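Long-range contacts in EST1E (Clostridium proteoclasticum, PDB 2WTM), which hydrolyses esters as a promiscuous feruloyl esterase of the alpha/beta-hydrolase family from a rumen bacterium: residues K126-L131 and D186-P191; D200-Y205 and D226-D231; H77-W82 and G170-V175. All coordinates share one frame; numbering follows the deposited sequence.

Overall arrangement
Contact 1 lies where strand 125-131 of the central mixed sheet meets the chain that runs from helix 181-187 into the neighbouring strand 192-197. Contact 2 joins the loops that follow strands 192-197 and 218-223, and it probably holds two members of the catalytic triad. The centres of contacts 1 and 2 are about 21 Å apart, yet they touch where Leu131 packs on Tyr230. Contact 3 pairs the starts of helices 79-93 and 171-176, its centre about 23 Å from each of the others. Along the chain contacts 1 and 3 alternate their segments, and contact 2 comes last. Together they sample the core sheet, the probable active site and part of the subunit interface.

Contact 1 (K126-L131 and D186-P191); sequences KALIPL and DKYTKP
Tyr188 reaches across to strand 125-131 just after helix 181-187 has ended. From CB the ring is carried toward the strand, with CG anti to the backbone N (chi1 -172°). Tyr188 CD2 then meets the methyl CD2 of Leu128 at 4.0 Å, and Tyr188 CE2 touches CB of Leu128 at 3.6 Å, with CZ also against that CB; the two side chains cross at a slant. At the tip, Tyr188 OH comes to 3.1 Å from CA of Ala127, which sits at the edge of the ring near its plane. The hydroxyl is hydrogen-bonded to the backbone O of Ile125. On one ring face lies the backbone N of Lys190, displaced toward the rim.

Pro191 leads directly into strand 192-197, the parallel neighbour of 125-131 in the alpha/beta-hydrolase sheet, and the ladder between them starts here: Leu128 N donates to Pro191 O at 3.0 Å, in the carbonyl plane but bent to 136° at the hydrogen. Pro191 O also receives a CA-H...O contact from Ala127 CA at 3.2 Å. Earlier on the strand, Lys126 O is met by Pro191 CD at 3.4 Å and by Lys190 CB at 3.6 Å. The extended Lys190 chain carries NZ on to the backbone O of Arg122.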
loop_
_atom_site.group_PDB
_atom_site.type_symbol
_atom_site.label_atom_id
_atom_site.label_comp_id
_atom_site.label_asym_id
_atom_site.label_seq_id
_atom_site.Cartn_x
_atom_site.Cartn_y
_atom_site.Cartn_z
ATOM N N LYS A 126 3.555 -0.861 21.548
ATOM C CA LYS A 126 2.979 -0.677 22.851
ATOM C C LYS A 126 2.340 0.695 23.102
ATOM O O LYS A 126 1.400 0.853 23.879
ATOM C CB LYS A 126 4.066 -0.975 23.876
ATOM C CG LYS A 126 3.585 -0.859 25.357
ATOM C CD LYS A 126 4.683 -1.529 26.215
ATOM C CE LYS A 126 4.403 -1.469 27.766
ATOM N NZ LYS A 126 4.255 -0.116 28.139
ATOM N N ALA A 127 2.903 1.728 22.485
ATOM C CA ALA A 127 2.353 3.065 22.462
ATOM C C ALA A 127 2.854 3.818 21.219
ATOM O O ALA A 127 3.824 3.350 20.600
ATOM C CB ALA A 127 2.717 3.849 23.748
ATOM N N LEU A 128 2.257 4.967 20.943
ATOM C CA LEU A 128 2.385 5.637 19.637
ATOM C C LEU A 128 2.466 7.115 19.876
ATOM O O LEU A 128 1.663 7.695 20.627
ATOM C CB LEU A 128 1.135 5.307 18.809
ATOM C CG LEU A 128 1.022 6.084 17.530
ATOM C CD1 LEU A 128 2.069 5.742 16.531
ATOM C CD2 LEU A 128 -0.330 5.788 16.978
ATOM N N ILE A 129 3.412 7.753 19.208
ATOM C CA ILE A 129 3.626 9.204 19.284
ATOM C C ILE A 129 3.649 9.909 17.929
ATOM O O ILE A 129 4.708 10.082 17.348
ATOM C CB ILE A 129 4.932 9.514 20.046
ATOM C CG1 ILE A 129 4.923 8.749 21.367
ATOM C CG2 ILE A 129 4.986 11.014 20.303
ATOM C CD1 ILE A 129 6.208 8.881 22.126
ATOM N N PRO A 130 2.479 10.340 17.439
ATOM C CA PRO A 130 2.486 11.131 16.212
ATOM C C PRO A 130 2.766 12.592 16.526
ATOM O O PRO A 130 1.955 13.245 17.162
ATOM C CB PRO A 130 1.077 10.879 15.652
ATOM C CG PRO A 130 0.547 9.752 16.433
ATOM C CD PRO A 130 1.123 9.975 17.806
ATOM N N LEU A 131 3.842 13.111 15.968
ATOM C CA LEU A 131 4.283 14.494 16.162
ATOM C C LEU A 131 3.798 15.343 14.960
ATOM O O LEU A 131 4.196 15.033 13.844
ATOM C CB LEU A 131 5.790 14.528 16.313
ATOM C CG LEU A 131 6.370 13.752 17.460
ATOM C CD1 LEU A 131 7.886 13.575 17.360
ATOM C CD2 LEU A 131 5.950 14.277 18.818
ATOM N N ASP A 186 -9.224 3.965 14.551
ATOM C CA ASP A 186 -10.108 3.096 15.307
ATOM C C ASP A 186 -9.476 1.799 15.777
ATOM O O ASP A 186 -9.883 1.221 16.818
ATOM C CB ASP A 186 -11.331 2.752 14.430
ATOM C CG ASP A 186 -12.390 3.815 14.455
ATOM O OD1 ASP A 186 -12.348 4.793 15.273
ATOM O OD2 ASP A 186 -13.311 3.659 13.613
ATOM N N LYS A 187 -8.533 1.268 15.019
ATOM C CA LYS A 187 -7.935 0.004 15.351
ATOM C C LYS A 187 -6.873 0.069 16.422
ATOM O O LYS A 187 -6.660 -0.964 17.101
ATOM C CB LYS A 187 -7.407 -0.682 14.117
ATOM C CG LYS A 187 -8.506 -1.163 13.195
ATOM C CD LYS A 187 -9.472 -2.121 13.871
ATOM C CE LYS A 187 -8.796 -3.376 14.339
ATOM N NZ LYS A 187 -9.782 -4.431 14.773
ATOM N N TYR A 188 -6.257 1.244 16.637
ATOM C CA TYR A 188 -5.149 1.296 17.591
ATOM C C TYR A 188 -5.663 1.921 18.869
ATOM O O TYR A 188 -5.824 3.132 18.960
ATOM C CB TYR A 188 -3.962 2.102 17.017
ATOM C CG TYR A 188 -2.742 1.987 17.929
ATOM C CD1 TYR A 188 -1.908 0.873 17.843
ATOM C CD2 TYR A 188 -2.470 2.974 18.889
ATOM C CE1 TYR A 188 -0.775 0.752 18.685
ATOM C CE2 TYR A 188 -1.387 2.834 19.722
ATOM C CZ TYR A 188 -0.559 1.732 19.610
ATOM O OH TYR A 188 0.524 1.538 20.454
ATOM N N THR A 189 -5.940 1.031 19.813
ATOM C CA THR A 189 -6.539 1.424 21.110
ATOM C C THR A 189 -5.586 1.526 22.252
ATOM O O THR A 189 -6.036 1.807 23.396
ATOM C CB THR A 189 -7.609 0.420 21.489
ATOM O OG1 THR A 189 -7.019 -0.856 21.619
ATOM C CG2 THR A 189 -8.688 0.423 20.365
ATOM N N LYS A 190 -4.293 1.350 22.006
ATOM C CA LYS A 190 -3.233 1.483 23.025
ATOM C C LYS A 190 -2.907 2.980 23.180
ATOM O O LYS A 190 -3.455 3.810 22.496
ATOM C CB LYS A 190 -2.004 0.639 22.705
ATOM C CG LYS A 190 -2.259 -0.845 22.742
ATOM C CD LYS A 190 -1.112 -1.654 22.385
ATOM C CE LYS A 190 -1.317 -3.153 22.528
ATOM N NZ LYS A 190 -0.111 -3.887 21.926
ATOM N N PRO A 191 -2.063 3.340 24.156
ATOM C CA PRO A 191 -1.820 4.721 24.387
ATOM C C PRO A 191 -1.163 5.473 23.229
ATOM O O PRO A 191 -0.201 4.971 22.637
ATOM C CB PRO A 191 -0.873 4.742 25.597
ATOM C CG PRO A 191 -1.219 3.450 26.283
ATOM C CD PRO A 191 -1.357 2.499 25.125
#

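Contact 2 (D200-Y205 and D226-D231); sequences DEAVPY and DTHCYD. With PO4 (phosphate ion), chain E.
His228 is gripped through its ring and its backbone. His228 ND1 donates to Asp200 OD2 at 2.7 Å, nearly straight at 168°, on the syn side of the carboxylate and in the ring plane. The carboxylate is turned 62° from that plane. At the far side of the ring, His228 NE2 donates to PO4 O3 at 2.7 Å, the phosphate probably coming from the crystallisation liquor. Ala202 CB sits over one face of the imidazole, a CH-pi contact 3.6 Å from the centroid, while Val203 CG2 approaches CE1 of His228 at 3.6 Å. The backbone N of His228 is held by Glu201 OE1 at 2.9 Å, the acid's chain bent at chi2 (-78°).

Further out, Asp200 OD1 accepts from Ala202 N, an Asx turn, and from Val203 N, extending it to an Asx motif, which helps fix the carboxylate's rotation. One water bridges Asp200 OD2 and Thr227 O, another Glu201 OE2, Thr227 OG1 and Cys229 N.

The phosphate is also bonded to Ser108 OG, in a GxSxG sequence that is probably the nucleophile elbow, and to Phe36 N and Gln109 N, consistent with an oxyanion hole. It thus probably marks where a substrate's reacting group sits, with Asp200 orienting and polarising His228 in a probable Ser-His-Asp triad.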
loop_
_atom_site.group_PDB
_atom_site.type_symbol
_atom_site.label_atom_id
_atom_site.label_comp_id
_atom_site.label_asym_id
_atom_site.label_seq_id
_atom_site.Cartn_x
_atom_site.Cartn_y
_atom_site.Cartn_z
ATOM N N ASP A 200 0.887 25.859 13.354
ATOM C CA ASP A 200 1.496 25.010 12.345
ATOM C C ASP A 200 1.007 25.465 10.981
ATOM O O ASP A 200 -0.170 25.447 10.696
ATOM C CB ASP A 200 1.152 23.529 12.624
ATOM C CG ASP A 200 1.911 22.530 11.750
ATOM O OD1 ASP A 200 2.082 22.738 10.547
ATOM O OD2 ASP A 200 2.332 21.503 12.313
ATOM N N GLU A 201 1.954 25.899 10.173
ATOM C CA GLU A 201 1.715 26.460 8.858
ATOM C C GLU A 201 1.564 25.398 7.778
ATOM O O GLU A 201 1.360 25.730 6.608
ATOM C CB GLU A 201 2.947 27.351 8.500
ATOM C CG GLU A 201 4.390 26.637 8.249
ATOM C CD GLU A 201 5.180 26.195 9.507
ATOM O OE1 GLU A 201 4.614 26.095 10.602
ATOM O OE2 GLU A 201 6.385 25.880 9.359
ATOM N N ALA A 202 1.818 24.146 8.138
ATOM C CA ALA A 202 1.986 23.093 7.129
ATOM C C ALA A 202 0.851 22.124 7.179
ATOM O O ALA A 202 0.371 21.692 6.126
ATOM C CB ALA A 202 3.302 22.385 7.349
ATOM N N VAL A 203 0.460 21.725 8.379
ATOM C CA VAL A 203 -0.660 20.787 8.584
ATOM C C VAL A 203 -1.529 21.290 9.709
ATOM O O VAL A 203 -1.024 21.681 10.789
ATOM C CB VAL A 203 -0.082 19.293 8.776
ATOM C CG1 VAL A 203 0.850 18.946 7.624
ATOM C CG2 VAL A 203 0.665 19.140 10.040
ATOM N N PRO A 204 -2.856 21.318 9.494
ATOM C CA PRO A 204 -3.745 21.995 10.399
ATOM C C PRO A 204 -3.845 21.368 11.770
ATOM O O PRO A 204 -4.123 20.167 11.891
ATOM C CB PRO A 204 -5.115 21.880 9.671
ATOM C CG PRO A 204 -4.987 20.673 8.867
ATOM C CD PRO A 204 -3.600 20.751 8.349
ATOM N N TYR A 205 -3.573 22.191 12.794
ATOM C CA TYR A 205 -3.730 21.811 14.207
ATOM C C TYR A 205 -5.055 21.114 14.533
ATOM O O TYR A 205 -5.073 20.146 15.290
ATOM C CB TYR A 205 -3.558 23.078 15.100
ATOM C CG TYR A 205 -3.913 22.906 16.558
ATOM C CD1 TYR A 205 -3.079 22.185 17.410
ATOM C CD2 TYR A 205 -5.066 23.478 17.115
ATOM C CE1 TYR A 205 -3.404 21.998 18.692
ATOM C CE2 TYR A 205 -5.407 23.299 18.426
ATOM C CZ TYR A 205 -4.589 22.582 19.223
ATOM O OH TYR A 205 -4.941 22.410 20.534
ATOM N N ASP A 226 3.469 27.609 18.360
ATOM C CA ASP A 226 4.611 26.990 17.697
ATOM C C ASP A 226 4.305 26.456 16.287
ATOM O O ASP A 226 3.134 26.277 15.910
ATOM C CB ASP A 226 5.224 25.936 18.560
ATOM C CG ASP A 226 6.735 25.890 18.422
ATOM O OD1 ASP A 226 7.296 26.519 17.493
ATOM O OD2 ASP A 226 7.324 25.183 19.229
ATOM N N THR A 227 5.390 26.255 15.553
ATOM C CA THR A 227 5.392 25.988 14.142
ATOM C C THR A 227 5.417 24.454 13.892
ATOM O O THR A 227 5.416 23.618 14.797
ATOM C CB THR A 227 6.607 26.664 13.506
ATOM O OG1 THR A 227 7.813 26.059 13.979
ATOM C CG2 THR A 227 6.647 28.172 13.909
ATOM N N HIS A 228 5.415 24.142 12.631
ATOM C CA HIS A 228 5.396 22.727 12.205
ATOM C C HIS A 228 6.545 21.909 12.769
ATOM O O HIS A 228 6.340 20.745 13.111
ATOM C CB HIS A 228 5.411 22.674 10.688
ATOM C CG HIS A 228 5.178 21.308 10.122
ATOM N ND1 HIS A 228 4.141 20.496 10.520
ATOM C CD2 HIS A 228 5.870 20.614 9.176
ATOM C CE1 HIS A 228 4.213 19.347 9.857
ATOM N NE2 HIS A 228 5.253 19.390 9.047
ATOM N N CYS A 229 7.744 22.485 12.786
ATOM C CA CYS A 229 8.936 21.795 13.326
ATOM C C CYS A 229 9.393 22.341 14.659
ATOM O O CYS A 229 10.554 22.132 15.072
ATOM C CB CYS A 229 10.102 21.824 12.349
ATOM S SG CYS A 229 9.853 20.971 10.791
ATOM N N TYR A 230 8.491 23.037 15.343
ATOM C CA TYR A 230 8.741 23.495 16.706
ATOM C C TYR A 230 9.944 24.461 16.815
ATOM O O TYR A 230 10.896 24.252 17.597
ATOM C CB TYR A 230 8.831 22.307 17.674
ATOM C CG TYR A 230 7.966 21.137 17.282
ATOM C CD1 TYR A 230 6.576 21.249 17.275
ATOM C CD2 TYR A 230 8.506 19.929 16.916
ATOM C CE1 TYR A 230 5.774 20.159 16.968
ATOM C CE2 TYR A 230 7.702 18.842 16.602
ATOM C CZ TYR A 230 6.355 18.981 16.592
ATOM O OH TYR A 230 5.475 17.953 16.285
ATOM N N ASP A 231 9.878 25.515 16.027
ATOM C CA ASP A 231 10.989 26.487 15.944
ATOM C C ASP A 231 11.103 27.184 17.304
ATOM O O ASP A 231 12.221 27.495 17.744
ATOM C CB ASP A 231 10.734 27.525 14.878
ATOM C CG ASP A 231 10.740 26.983 13.480
ATOM O OD1 ASP A 231 11.311 25.927 13.213
ATOM O OD2 ASP A 231 10.231 27.703 12.605
HETATM P P PO4 E . 6.630 17.005 6.294
HETATM O O1 PO4 E . 7.895 17.081 7.142
HETATM O O2 PO4 E . 7.124 17.566 4.981
HETATM O O3 PO4 E . 5.605 18.017 6.788
HETATM O O4 PO4 E . 5.961 15.603 6.222
HETATM O O HOH W 1 3.426 21.694 14.817
HETATM O O HOH W 2 8.464 25.081 11.195
#

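Contact 3 (H77-W82 and G170-V175); sequences HTLFKW and GNYVRV
The His77 ring takes the edge of Tyr172 on one face: the two rings form an offset edge-to-face pair, centroids 5.2 Å apart and planes at 70°, with Tyr172 CE1 3.5 Å from His77 NE2. The two side chains run side by side and point the same way. One face of the Tyr172 ring carries a water over its centre, and that water bridges the segments by accepting from Leu79 N at 2.9 Å and donating to Tyr172 O at 2.7 Å. Gln109 is hydrogen-bonded to His77 NE2 and to Tyr172 OH, while His77 ND1 is held by the backbone O of Phe74.

The Phe80 ring is covered on one face by Val175 CG1, a CH-pi contact 3.6 Å from the centroid and displaced toward the rim, where CG1 closes to 3.4 Å on CD1. With CG1 anti to its backbone N (chi1 167°), Val175 sends this methyl to Phe80 and leaves CG2 to meet Thr78 CB at 4.0 Å. The methyl of Thr78, CG2, packs against CA of Tyr172, while its OG1 accepts from Lys81 N at 3.1 Å as the N-cap of helix 79-93.

Both segments also face the second subunit: Phe80 stacks on Phe80 of that chain, and Asn171 ND2 bonds to its Asp91. Contact 3 thus joins helix 79-93 of the alpha/beta-hydrolase core to helix 171-176, part of the insertion between core strands 125-131 and 192-197 where this fold commonly carries its lid or cap, and does so beside the dimer interface.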
loop_
_atom_site.group_PDB
_atom_site.type_symbol
_atom_site.label_atom_id
_atom_site.label_comp_id
_atom_site.label_asym_id
_atom_site.label_seq_id
_atom_site.Cartn_x
_atom_site.Cartn_y
_atom_site.Cartn_z
ATOM N N HIS A 77 8.568 7.813 -4.344
ATOM C CA HIS A 77 8.042 7.352 -3.009
ATOM C C HIS A 77 6.560 7.500 -2.959
ATOM O O HIS A 77 5.982 8.349 -3.612
ATOM C CB HIS A 77 8.710 8.084 -1.865
ATOM C CG HIS A 77 7.997 9.270 -1.295
ATOM N ND1 HIS A 77 8.194 10.556 -1.754
ATOM C CD2 HIS A 77 7.172 9.377 -0.222
ATOM C CE1 HIS A 77 7.507 11.405 -0.979
ATOM N NE2 HIS A 77 6.862 10.712 -0.048
ATOM N N THR A 78 5.889 6.615 -2.169
ATOM C CA THR A 78 4.470 6.692 -1.930
ATOM C C THR A 78 4.320 6.198 -0.476
ATOM O O THR A 78 5.191 5.561 0.147
ATOM C CB THR A 78 3.615 5.762 -2.809
ATOM O OG1 THR A 78 3.777 4.401 -2.389
ATOM C CG2 THR A 78 3.921 5.906 -4.318
ATOM N N LEU A 79 3.150 6.384 0.058
ATOM C CA LEU A 79 2.828 5.882 1.411
ATOM C C LEU A 79 2.814 4.355 1.465
ATOM O O LEU A 79 3.051 3.774 2.532
ATOM C CB LEU A 79 1.476 6.432 1.916
ATOM C CG LEU A 79 1.587 7.905 2.321
ATOM C CD1 LEU A 79 0.183 8.520 2.484
ATOM C CD2 LEU A 79 2.386 8.097 3.523
ATOM N N PHE A 80 2.453 3.676 0.364
ATOM C CA PHE A 80 2.519 2.173 0.372
ATOM C C PHE A 80 4.013 1.775 0.529
ATOM O O PHE A 80 4.328 0.859 1.270
ATOM C CB PHE A 80 1.986 1.580 -0.887
ATOM C CG PHE A 80 0.495 1.483 -0.967
ATOM C CD1 PHE A 80 -0.355 1.934 -0.007
ATOM C CD2 PHE A 80 -0.049 0.956 -2.146
ATOM C CE1 PHE A 80 -1.757 1.845 -0.186
ATOM C CE2 PHE A 80 -1.407 0.859 -2.312
ATOM C CZ PHE A 80 -2.249 1.319 -1.342
ATOM N N LYS A 81 4.908 2.438 -0.221
ATOM C CA LYS A 81 6.338 2.116 -0.028
ATOM C C LYS A 81 6.808 2.369 1.389
ATOM O O LYS A 81 7.514 1.515 1.969
ATOM C CB LYS A 81 7.193 2.861 -1.039
ATOM C CG LYS A 81 6.847 2.450 -2.470
ATOM C CD LYS A 81 7.795 3.040 -3.531
ATOM C CE LYS A 81 7.304 2.801 -4.996
ATOM N NZ LYS A 81 8.371 3.188 -5.993
ATOM N N TRP A 82 6.475 3.539 1.940
ATOM C CA TRP A 82 6.809 3.824 3.303
ATOM C C TRP A 82 6.239 2.798 4.284
ATOM O O TRP A 82 6.922 2.375 5.238
ATOM C CB TRP A 82 6.364 5.253 3.717
ATOM C CG TRP A 82 7.300 6.316 3.232
ATOM C CD1 TRP A 82 8.118 6.318 2.121
ATOM C CD2 TRP A 82 7.542 7.573 3.924
ATOM N NE1 TRP A 82 8.859 7.531 2.097
ATOM C CE2 TRP A 82 8.538 8.272 3.209
ATOM C CE3 TRP A 82 7.063 8.110 5.122
ATOM C CZ2 TRP A 82 9.018 9.519 3.671
ATOM C CZ3 TRP A 82 7.550 9.278 5.590
ATOM C CH2 TRP A 82 8.504 9.990 4.872
ATOM N N GLY A 170 2.558 11.411 -9.752
ATOM C CA GLY A 170 1.166 11.432 -9.256
ATOM C C GLY A 170 0.735 10.118 -8.669
ATOM O O GLY A 170 -0.262 10.080 -7.942
ATOM N N ASN A 171 1.550 9.086 -8.835
ATOM C CA ASN A 171 1.283 7.826 -8.131
ATOM C C ASN A 171 1.207 8.067 -6.598
ATOM O O ASN A 171 0.469 7.394 -5.886
ATOM C CB ASN A 171 2.420 6.803 -8.365
ATOM C CG ASN A 171 2.425 6.262 -9.786
ATOM O OD1 ASN A 171 1.425 6.454 -10.515
ATOM N ND2 ASN A 171 3.526 5.648 -10.212
ATOM N N TYR A 172 2.013 8.985 -6.071
ATOM C CA TYR A 172 1.934 9.329 -4.635
ATOM C C TYR A 172 0.435 9.621 -4.310
ATOM O O TYR A 172 -0.072 9.118 -3.296
ATOM C CB TYR A 172 2.838 10.535 -4.285
ATOM C CG TYR A 172 2.686 10.961 -2.825
ATOM C CD1 TYR A 172 3.613 10.677 -1.891
ATOM C CD2 TYR A 172 1.559 11.625 -2.406
ATOM C CE1 TYR A 172 3.415 10.995 -0.581
ATOM C CE2 TYR A 172 1.333 11.951 -1.097
ATOM C CZ TYR A 172 2.284 11.661 -0.173
ATOM O OH TYR A 172 2.108 12.009 1.163
ATOM N N VAL A 173 -0.206 10.465 -5.113
ATOM C CA VAL A 173 -1.619 10.840 -4.930
ATOM C C VAL A 173 -2.604 9.674 -5.157
ATOM O O VAL A 173 -3.487 9.467 -4.345
ATOM C CB VAL A 173 -2.033 12.049 -5.825
ATOM C CG1 VAL A 173 -3.505 12.445 -5.650
ATOM C CG2 VAL A 173 -1.047 13.221 -5.539
ATOM N N ARG A 174 -2.374 8.901 -6.223
ATOM C CA ARG A 174 -3.193 7.688 -6.479
ATOM C C ARG A 174 -3.248 6.765 -5.278
ATOM O O ARG A 174 -4.268 6.231 -4.930
ATOM C CB ARG A 174 -2.691 6.989 -7.704
ATOM C CG ARG A 174 -2.700 7.813 -8.973
ATOM C CD ARG A 174 -2.338 7.086 -10.187
ATOM N NE ARG A 174 -2.321 7.939 -11.371
ATOM C CZ ARG A 174 -3.374 8.159 -12.143
ATOM N NH1 ARG A 174 -4.525 7.574 -11.863
ATOM N NH2 ARG A 174 -3.282 8.939 -13.217
ATOM N N VAL A 175 -2.075 6.583 -4.640
ATOM C CA VAL A 175 -1.972 5.759 -3.450
ATOM C C VAL A 175 -2.621 6.424 -2.248
ATOM O O VAL A 175 -3.376 5.833 -1.496
ATOM C CB VAL A 175 -0.493 5.434 -3.163
ATOM C CG1 VAL A 175 -0.319 4.862 -1.790
ATOM C CG2 VAL A 175 0.072 4.506 -4.240
HETATM O O HOH W 3 1.330 8.277 -1.167
#